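Local atomic coordinates of alpha-glucosidase (Bacteroides thetaiotaomicron, PDB entry 5XFM), a protein that probably hydrolyses terminal beta-L-arabinopyranosides and alpha-galactosides, as a calcium-containing bifunctional glycosidase of glycoside hydrolase family 97. Residues Met57-Gly62 with Val137-Glu142. The protein carries 1 engineered substitution. Sequence-based numbering, arbitrary orientation.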
loop_
_atom_site.group_PDB
_atom_site.type_symbol
_atom_site.label_atom_id
_atom_site.label_comp_id
_atom_site.label_asym_id
_atom_site.label_seq_id
_atom_site.Cartn_x
_atom_site.Cartn_y
_atom_site.Cartn_z
ATOM N N MET A 57 -0.812 -22.168 15.663
ATOM C CA MET A 57 -1.417 -22.580 14.406
ATOM C C MET A 57 -1.895 -24.022 14.477
ATOM O O MET A 57 -1.492 -24.783 15.346
ATOM C CB MET A 57 -0.434 -22.404 13.248
ATOM C CG MET A 57 0.804 -23.268 13.347
ATOM S SD MET A 57 1.782 -23.153 11.845
ATOM C CE MET A 57 2.126 -21.402 11.857
ATOM N N ASN A 58 -2.769 -24.367 13.548
ATOM C CA ASN A 58 -3.266 -25.714 13.345
ATOM C C ASN A 58 -2.761 -26.225 11.996
ATOM O O ASN A 58 -2.964 -25.573 10.950
ATOM C CB ASN A 58 -4.795 -25.692 13.410
ATOM C CG ASN A 58 -5.421 -27.059 13.268
ATOM O OD1 ASN A 58 -4.798 -28.068 13.551
ATOM N ND2 ASN A 58 -6.680 -27.091 12.826
ATOM N N THR A 59 -2.129 -27.400 12.037
ATOM C CA THR A 59 -1.327 -27.891 10.928
ATOM C C THR A 59 -1.554 -29.389 10.637
ATOM O O THR A 59 -1.807 -30.174 11.554
ATOM C CB THR A 59 0.165 -27.611 11.263
ATOM O OG1 THR A 59 0.512 -26.263 10.910
ATOM C CG2 THR A 59 1.075 -28.565 10.591
ATOM N N ASN A 60 -1.409 -29.797 9.374
ATOM C CA ASN A 60 -1.636 -31.192 8.995
ATOM C C ASN A 60 -0.503 -32.147 9.377
ATOM O O ASN A 60 -0.550 -33.327 9.046
ATOM C CB ASN A 60 -1.884 -31.296 7.484
ATOM C CG ASN A 60 -0.615 -31.098 6.656
ATOM O OD1 ASN A 60 0.371 -30.533 7.124
ATOM N ND2 ASN A 60 -0.645 -31.568 5.415
ATOM N N ILE A 61 0.510 -31.644 10.069
ATOM C CA ILE A 61 1.499 -32.525 10.680
ATOM C C ILE A 61 1.444 -32.401 12.202
ATOM O O ILE A 61 2.188 -33.083 12.907
ATOM C CB ILE A 61 2.942 -32.233 10.196
ATOM C CG1 ILE A 61 3.473 -30.938 10.806
ATOM C CG2 ILE A 61 3.020 -32.227 8.674
ATOM C CD1 ILE A 61 4.982 -30.825 10.802
ATOM N N GLY A 62 0.573 -31.526 12.706
ATOM C CA GLY A 62 0.470 -31.335 14.144
ATOM C C GLY A 62 -0.241 -30.067 14.572
ATOM O O GLY A 62 -0.424 -29.132 13.792
ATOM N N VAL A 137 4.127 -29.265 4.399
ATOM C CA VAL A 137 3.090 -28.978 5.366
ATOM C C VAL A 137 1.958 -28.175 4.739
ATOM O O VAL A 137 2.165 -27.389 3.811
ATOM C CB VAL A 137 3.674 -28.205 6.579
ATOM C CG1 VAL A 137 4.213 -26.853 6.152
ATOM C CG2 VAL A 137 2.642 -28.022 7.648
ATOM N N THR A 138 0.752 -28.417 5.238
ATOM C CA THR A 138 -0.394 -27.570 4.961
ATOM C C THR A 138 -0.854 -26.949 6.272
ATOM O O THR A 138 -1.244 -27.662 7.192
ATOM C CB THR A 138 -1.554 -28.366 4.341
ATOM O OG1 THR A 138 -1.120 -28.989 3.124
ATOM C CG2 THR A 138 -2.736 -27.456 4.048
ATOM N N VAL A 139 -0.807 -25.626 6.364
ATOM C CA VAL A 139 -1.294 -24.948 7.562
ATOM C C VAL A 139 -2.799 -24.753 7.459
ATOM O O VAL A 139 -3.276 -23.934 6.671
ATOM C CB VAL A 139 -0.610 -23.582 7.785
ATOM C CG1 VAL A 139 -1.205 -22.882 8.999
ATOM C CG2 VAL A 139 0.891 -23.760 7.949
ATOM N N LYS A 140 -3.542 -25.524 8.247
ATOM C CA LYS A 140 -4.997 -25.495 8.199
ATOM C C LYS A 140 -5.532 -24.163 8.707
ATOM O O LYS A 140 -6.530 -23.654 8.191
ATOM C CB LYS A 140 -5.600 -26.632 9.033
ATOM C CG LYS A 140 -5.236 -28.040 8.587
ATOM C CD LYS A 140 -5.942 -29.086 9.446
ATOM C CE LYS A 140 -5.409 -30.489 9.173
ATOM N NZ LYS A 140 -5.706 -30.963 7.790
ATOM N N GLU A 141 -4.867 -23.594 9.712
ATOM C CA GLU A 141 -5.381 -22.362 10.311
ATOM C C GLU A 141 -4.362 -21.657 11.204
ATOM O O GLU A 141 -3.535 -22.304 11.816
ATOM C CB GLU A 141 -6.637 -22.718 11.112
ATOM C CG GLU A 141 -7.228 -21.651 11.990
ATOM C CD GLU A 141 -8.468 -22.161 12.696
ATOM O OE1 GLU A 141 -8.512 -23.377 12.989
ATOM O OE2 GLU A 141 -9.397 -21.364 12.945
ATOM N N GLU A 142 -4.402 -20.332 11.269
ATOM C CA GLU A 142 -3.590 -19.611 12.244
ATOM C C GLU A 142 -4.457 -19.162 13.414
ATOM O O GLU A 142 -5.577 -18.691 13.222
ATOM C CB GLU A 142 -2.877 -18.407 11.609
ATOM C CG GLU A 142 -1.496 -18.736 11.058
ATOM C CD GLU A 142 -0.776 -17.538 10.459
ATOM O OE1 GLU A 142 -0.474 -16.567 11.188
ATOM O OE2 GLU A 142 -0.499 -17.573 9.241
#
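N58 pairs with two residues of the antiparallel strand 137-142. N58 N donates an almost straight bond to E141 O (2.8 Å, 173°). Its O receives E141 N and, in a weak, bent bond, K140 N. Both K140 and E141 thus face N58, and the register slips by one residue before T59 meets V139.

The tight side holds M57, T59, V137 and V139. CG of M57 sits between its backbone N and carbonyl carbon (chi1 63°), and with chi2 extended M57 SD comes 4.0 Å from V139 CG2, the two side chains crossing nearly at right angles. T59 CG2 presses on V137 CG2 at 3.4 Å, closer than usual for two methyls. T59 OG1 is buried here with no polar partner in the model. Y126 and L128 of strand 121-128 cover M57 and V137 respectively. E142, also on this side, turns its carboxylate to R261 and Y218.

The other side is looser and faces solvent. K140 runs extended past N58 as far as CE, which lies 3.8 Å from N60 CA; the bend at chi4 then turns K140 NZ to 3.8 Å from N60 CB. N60 bonds T138 twice. N60 N reaches T138 O (3.1 Å), while N60 OD1 takes T138 N (2.9 Å) from above the amide plane. With chi1 at 73°, the N60 amide folds back toward strand 137-142, where OD1 stands in for a backbone carbonyl.

T59 to G62 forms a type I turn, closed by G62 N to T59 O, which leads into strand 62-64. The slip at K140 and E141 is a classic beta bulge, here in an antiparallel sheet of the GH97 N-terminal domain, which belongs to the galactose mutarotase-like clan.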